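Local coordinates for protein aromatic-amino-acid transaminase TyrB (Burkholderia cenocepacia K56-2Valvano, PDB 4WD2) that probably catalyses the pyridoxal-phosphate-dependent transfer of amino groups between aromatic amino acids and 2-oxo acids, as a member of the class I and II aminotransferase family, at residues V37-G42 with G394-A399; D367-R370 with Y376-R379. One frame throughout, in Å; residues are numbered along the deposited sequence.

Overall arrangement
Contacts 1 and 2 lie on the same side of the chain's centre, their centres about 9 Å apart, and both belong to the part of the fold where the short parallel pair 37-38 and 375-376 runs. Contact 1 lays the first of these strands against helix 393-405 and is wholly apolar. Contact 2 folds helix 363-371 back on the end of the second strand; here a buried leucine-isoleucine touch gives way to an arginine chain on a tyrosine face and a bridging water. Each has three buried touching residues and one partly exposed, I395 and R370 respectively. Backbone hydrogen bonds V37 O to Y376 N and L39 N to Y376 O join them, and A399 packs on L369.

Contact 1: V37-G42 with G394-A399; sequences VNLSIG and GIVADA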
ATOM      1  N   VAL A  37      -9.118  -8.894  32.270  1.00 16.09           N
ATOM      2  CA  VAL A  37      -8.993  -7.604  31.606  1.00 14.24           C
ATOM      3  C   VAL A  37      -7.817  -7.614  30.630  1.00 18.20           C
ATOM      4  O   VAL A  37      -6.699  -7.990  30.995  1.00 14.24           O
ATOM      5  CB  VAL A  37      -8.801  -6.453  32.628  1.00 17.01           C
ATOM      6  CG1 VAL A  37      -8.631  -5.126  31.912  1.00 16.69           C
ATOM      7  CG2 VAL A  37      -9.974  -6.386  33.593  1.00 16.82           C
ATOM      8  N   ASN A  38      -8.075  -7.204  29.391  1.00 13.95           N
ATOM      9  CA  ASN A  38      -7.043  -7.168  28.358  1.00 16.02           C
ATOM     10  C   ASN A  38      -6.610  -5.742  28.069  1.00 15.64           C
ATOM     11  O   ASN A  38      -7.416  -4.917  27.639  1.00 16.04           O
ATOM     12  CB  ASN A  38      -7.539  -7.838  27.071  1.00 16.39           C
ATOM     13  CG  ASN A  38      -6.419  -8.127  26.089  1.00 15.53           C
ATOM     14  OD1 ASN A  38      -5.246  -7.924  26.389  1.00 15.38           O
ATOM     15  ND2 ASN A  38      -6.778  -8.630  24.914  1.00 15.70           N
ATOM     16  N   LEU A  39      -5.339  -5.449  28.317  1.00 13.82           N
ATOM     17  CA  LEU A  39      -4.796  -4.128  28.041  1.00 13.11           C
ATOM     18  C   LEU A  39      -3.588  -4.272  27.126  1.00 15.16           C
ATOM     19  O   LEU A  39      -2.702  -3.419  27.110  1.00 15.00           O
ATOM     20  CB  LEU A  39      -4.411  -3.410  29.344  1.00 13.06           C
ATOM     21  CG  LEU A  39      -5.469  -3.321  30.450  1.00 13.15           C
ATOM     22  CD1 LEU A  39      -4.854  -2.818  31.736  1.00 13.14           C
ATOM     23  CD2 LEU A  39      -6.645  -2.436  30.043  1.00 12.94           C
ATOM     24  N   SER A  40      -3.561  -5.361  26.365  1.00 15.41           N
ATOM     25  CA  SER A  40      -2.427  -5.666  25.502  1.00 15.28           C
ATOM     26  C   SER A  40      -2.625  -5.158  24.075  1.00 16.29           C
ATOM     27  O   SER A  40      -1.654  -4.991  23.340  1.00 18.95           O
ATOM     28  CB  SER A  40      -2.165  -7.173  25.477  1.00 14.62           C
ATOM     29  OG  SER A  40      -3.198  -7.850  24.785  1.00 13.62           O
ATOM     30  N   ILE A  41      -3.871  -4.910  23.679  1.00 16.47           N
ATOM     31  CA  ILE A  41      -4.145  -4.435  22.322  1.00 15.74           C
ATOM     32  C   ILE A  41      -4.032  -2.908  22.242  1.00 16.22           C
ATOM     33  O   ILE A  41      -4.788  -2.173  22.886  1.00 13.51           O
ATOM     34  CB  ILE A  41      -5.531  -4.898  21.839  1.00 14.15           C
ATOM     35  CG1 ILE A  41      -5.620  -6.424  21.937  1.00 16.23           C
ATOM     36  CG2 ILE A  41      -5.780  -4.444  20.400  1.00 13.50           C
ATOM     37  CD1 ILE A  41      -7.022  -6.979  21.810  1.00 16.66           C
ATOM     38  N   GLY A  42      -3.074  -2.442  21.446  1.00 16.22           N
ATOM     39  CA  GLY A  42      -2.724  -1.033  21.404  1.00 15.64           C
ATOM     40  C   GLY A  42      -3.533  -0.217  20.418  1.00 15.18           C
ATOM     41  O   GLY A  42      -2.992   0.318  19.448  1.00 15.63           O
ATOM     42  N   GLY A 394     -11.171  -0.068  38.224  1.00 13.72           N
ATOM     43  CA  GLY A 394     -11.032  -0.435  39.619  1.00 15.72           C
ATOM     44  C   GLY A 394     -10.342  -1.780  39.777  1.00 16.83           C
ATOM     45  O   GLY A 394      -9.468  -1.938  40.630  1.00 18.35           O
ATOM     46  N   ILE A 395     -10.745  -2.745  38.951  1.00 16.65           N
ATOM     47  CA  ILE A 395     -10.169  -4.088  38.943  1.00 16.29           C
ATOM     48  C   ILE A 395      -8.672  -4.028  38.651  1.00 15.03           C
ATOM     49  O   ILE A 395      -7.868  -4.673  39.317  1.00 14.57           O
ATOM     50  CB  ILE A 395     -10.875  -4.982  37.897  1.00 16.67           C
ATOM     51  CG1 ILE A 395     -12.264  -5.387  38.395  1.00 16.91           C
ATOM     52  CG2 ILE A 395     -10.040  -6.215  37.569  1.00 17.59           C
ATOM     53  CD1 ILE A 395     -13.089  -6.120  37.358  1.00 17.89           C
ATOM     54  N   VAL A 396      -8.307  -3.223  37.662  1.00 13.49           N
ATOM     55  CA  VAL A 396      -6.911  -3.061  37.278  1.00 12.83           C
ATOM     56  C   VAL A 396      -6.072  -2.385  38.368  1.00 13.58           C
ATOM     57  O   VAL A 396      -4.992  -2.866  38.711  1.00 13.71           O
ATOM     58  CB  VAL A 396      -6.795  -2.247  35.983  1.00 12.05           C
ATOM     59  CG1 VAL A 396      -5.333  -1.948  35.671  1.00 11.89           C
ATOM     60  CG2 VAL A 396      -7.457  -3.001  34.840  1.00 12.38           C
ATOM     61  N   ALA A 397      -6.559  -1.267  38.901  1.00 13.72           N
ATOM     62  CA  ALA A 397      -5.823  -0.533  39.931  1.00 14.14           C
ATOM     63  C   ALA A 397      -5.595  -1.406  41.169  1.00 15.05           C
ATOM     64  O   ALA A 397      -4.540  -1.354  41.794  1.00 14.95           O
ATOM     65  CB  ALA A 397      -6.562   0.732  40.306  1.00 13.23           C
ATOM     66  N   ASP A 398      -6.597  -2.207  41.510  1.00 15.67           N
ATOM     67  CA  ASP A 398      -6.500  -3.128  42.638  1.00 18.50           C
ATOM     68  C   ASP A 398      -5.421  -4.180  42.377  1.00 16.65           C
ATOM     69  O   ASP A 398      -4.565  -4.438  43.221  1.00 15.98           O
ATOM     70  CB  ASP A 398      -7.852  -3.795  42.882  1.00 22.08           C
ATOM     71  CG  ASP A 398      -7.902  -4.567  44.179  1.00 26.62           C
ATOM     72  OD1 ASP A 398      -7.752  -3.938  45.251  1.00 28.03           O
ATOM     73  OD2 ASP A 398      -8.115  -5.796  44.131  1.00 27.80           O
ATOM     74  N   ALA A 399      -5.476  -4.774  41.191  1.00 15.89           N
ATOM     75  CA  ALA A 399      -4.515  -5.782  40.758  1.00 15.67           C
ATOM     76  C   ALA A 399      -3.071  -5.264  40.798  1.00 14.82           C
ATOM     77  O   ALA A 399      -2.214  -5.843  41.460  1.00 14.62           O
ATOM     78  CB  ALA A 399      -4.872  -6.271  39.342  1.00 14.05           C
TER
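V37 meets the helix with both of its methyls, each on a different residue: CG1 lies 3.8 Å from V396 CG2, and CG2 lies 4.0 Å from I395 CG2. The division follows from the valine torsion (chi1 178°), which sends CG1 opposite the backbone N and leaves CG2 beside it. V37 and V396 cross at roughly a right angle. L39 comes at V396 differently, end on, with CD1 4.1 Å from both V396 methyls, CG1 and CG2, so V396 takes both V37 of the strand and L39 of the loop that follows it. No hydrogen bond passes between the segments; the joint is made of methyl contacts alone. This sets the short strand 37-38, paired in parallel with 375-376, against helix 393-405 close to the C-terminus, bringing together parts of the chain some 350 residues apart. V396 also touches I333 of the long helix 309-338. Further out, the chain turns just after the strand: N38 OD1 accepts from S40 N at 3.1 Å, an Asx turn, and from S40 OG at 2.6 Å. The hydroxyl sits in the carbonyl plane on a lone pair, whereas the amide approaches from above that plane. N38 ND2 is held by N25 OD1 of helix 20-30.

Contact 2: D367-R370 with Y376-R379; sequences DALR and YILR
R370 and Y376 bring the two backbones closest, their CA atoms 5.1 Å apart. The aliphatic part of R370 lies over one face of the Y376 ring: CG stands 3.7 Å from the ring centroid and 17° off its normal, a CH-pi contact, with CD 3.6 Å from CE2 of that ring. The arginine bends about its CG-CD bond (chi3 66°), and its guanidinium plane ends up tilted 61° to the ring instead of stacking on it. Helix 363-371 is followed within a few residues by strand 375-376, which pairs in parallel with 37-38. The arginine head turns back to its own helix, where NH2 forms a salt bridge with D367 OD1 at 2.8 Å, meeting the carboxylate from above its plane; NH1 adds a weak bond to the same oxygen. NH1 also donates to a water, 3.1 Å away, which donates in turn to I377 O, linking helix and loop. L369, buried, rests its CD2 3.8 Å from I377 CD1, the two side chains crossing near a right angle. L369 also packs on helix 393-405. At the far end of the tyrosine, OH hydrogen-bonds D31, while F28 meets the ring edge-to-face.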
ATOM      1  N   ASP A 367       3.808 -11.392  34.771  1.00 12.00           N
ATOM      2  CA  ASP A 367       3.308 -12.766  34.856  1.00 13.57           C
ATOM      3  C   ASP A 367       2.284 -12.885  35.974  1.00 12.52           C
ATOM      4  O   ASP A 367       1.216 -13.467  35.791  1.00 14.23           O
ATOM      5  CB  ASP A 367       4.441 -13.764  35.104  1.00 15.08           C
ATOM      6  CG  ASP A 367       5.289 -14.020  33.873  1.00 16.59           C
ATOM      7  OD1 ASP A 367       4.816 -13.776  32.743  1.00 17.64           O
ATOM      8  OD2 ASP A 367       6.437 -14.485  34.046  1.00 17.52           O
ATOM      9  N   ALA A 368       2.627 -12.344  37.140  1.00 12.55           N
ATOM     10  CA  ALA A 368       1.733 -12.378  38.294  1.00 12.98           C
ATOM     11  C   ALA A 368       0.414 -11.667  37.997  1.00 13.75           C
ATOM     12  O   ALA A 368      -0.662 -12.184  38.292  1.00 15.24           O
ATOM     13  CB  ALA A 368       2.406 -11.760  39.505  1.00 13.19           C
ATOM     14  N   LEU A 369       0.508 -10.480  37.409  1.00 13.37           N
ATOM     15  CA  LEU A 369      -0.667  -9.706  37.022  1.00 13.60           C
ATOM     16  C   LEU A 369      -1.627 -10.536  36.170  1.00 13.90           C
ATOM     17  O   LEU A 369      -2.841 -10.501  36.370  1.00 13.70           O
ATOM     18  CB  LEU A 369      -0.235  -8.449  36.265  1.00 12.90           C
ATOM     19  CG  LEU A 369      -1.217  -7.287  36.129  1.00 13.23           C
ATOM     20  CD1 LEU A 369      -1.725  -6.866  37.504  1.00 14.41           C
ATOM     21  CD2 LEU A 369      -0.534  -6.121  35.412  1.00 12.47           C
ATOM     22  N   ARG A 370      -1.069 -11.289  35.225  1.00 14.08           N
ATOM     23  CA  ARG A 370      -1.857 -12.145  34.342  1.00 14.81           C
ATOM     24  C   ARG A 370      -2.392 -13.375  35.068  1.00 17.56           C
ATOM     25  O   ARG A 370      -3.601 -13.600  35.134  1.00 14.00           O
ATOM     26  CB  ARG A 370      -1.015 -12.581  33.138  1.00 14.17           C
ATOM     27  CG  ARG A 370      -1.733 -13.526  32.181  1.00 13.10           C
ATOM     28  CD  ARG A 370      -0.822 -14.005  31.052  1.00 17.67           C
ATOM     29  NE  ARG A 370       0.274 -14.844  31.533  1.00 19.34           N
ATOM     30  CZ  ARG A 370       1.534 -14.431  31.658  1.00 19.75           C
ATOM     31  NH1 ARG A 370       1.858 -13.187  31.328  1.00 20.20           N
ATOM     32  NH2 ARG A 370       2.470 -15.263  32.105  1.00 20.00           N
ATOM     33  N   TYR A 376      -4.066  -8.443  31.713  1.00 10.29           N
ATOM     34  CA  TYR A 376      -3.074  -8.735  30.684  1.00 11.77           C
ATOM     35  C   TYR A 376      -2.405  -7.479  30.105  1.00 12.16           C
ATOM     36  O   TYR A 376      -3.065  -6.646  29.477  1.00 11.45           O
ATOM     37  CB  TYR A 376      -3.720  -9.532  29.537  1.00 11.31           C
ATOM     38  CG  TYR A 376      -4.147 -10.954  29.866  1.00 12.46           C
ATOM     39  CD1 TYR A 376      -5.121 -11.218  30.830  1.00 12.52           C
ATOM     40  CD2 TYR A 376      -3.608 -12.032  29.177  1.00 13.27           C
ATOM     41  CE1 TYR A 376      -5.523 -12.527  31.114  1.00 12.99           C
ATOM     42  CE2 TYR A 376      -4.005 -13.344  29.448  1.00 12.83           C
ATOM     43  CZ  TYR A 376      -4.962 -13.583  30.416  1.00 14.03           C
ATOM     44  OH  TYR A 376      -5.347 -14.883  30.688  1.00 11.87           O
ATOM     45  N   ILE A 377      -1.097  -7.352  30.323  1.00 11.79           N
ATOM     46  CA  ILE A 377      -0.297  -6.321  29.670  1.00 11.56           C
ATOM     47  C   ILE A 377       0.931  -6.975  29.035  1.00 13.05           C
ATOM     48  O   ILE A 377       1.151  -8.170  29.207  1.00 14.33           O
ATOM     49  CB  ILE A 377       0.133  -5.200  30.651  1.00 10.86           C
ATOM     50  CG1 ILE A 377       1.034  -5.743  31.760  1.00 10.69           C
ATOM     51  CG2 ILE A 377      -1.080  -4.508  31.243  1.00  9.08           C
ATOM     52  CD1 ILE A 377       1.586  -4.662  32.668  1.00  9.68           C
ATOM     53  N   LEU A 378       1.720  -6.209  28.283  1.00 12.80           N
ATOM     54  CA  LEU A 378       2.864  -6.789  27.583  1.00 13.29           C
ATOM     55  C   LEU A 378       3.996  -7.130  28.537  1.00 12.64           C
ATOM     56  O   LEU A 378       4.077  -6.576  29.633  1.00 13.37           O
ATOM     57  CB  LEU A 378       3.388  -5.839  26.500  1.00 14.13           C
ATOM     58  CG  LEU A 378       2.494  -5.547  25.295  1.00 13.86           C
ATOM     59  CD1 LEU A 378       3.328  -4.929  24.187  1.00 13.21           C
ATOM     60  CD2 LEU A 378       1.797  -6.810  24.813  1.00 14.88           C
ATOM     61  N   ARG A 379       4.881  -8.023  28.100  1.00 12.99           N
ATOM     62  CA  ARG A 379       6.044  -8.426  28.887  1.00 14.47           C
ATOM     63  C   ARG A 379       6.923  -7.230  29.244  1.00 15.64           C
ATOM     64  O   ARG A 379       7.598  -7.233  30.272  1.00 15.67           O
ATOM     65  CB  ARG A 379       6.869  -9.471  28.130  1.00 14.70           C
TER
HETATM   66  O   HOH W   1       0.223 -10.764  30.415  1.00 18.43           O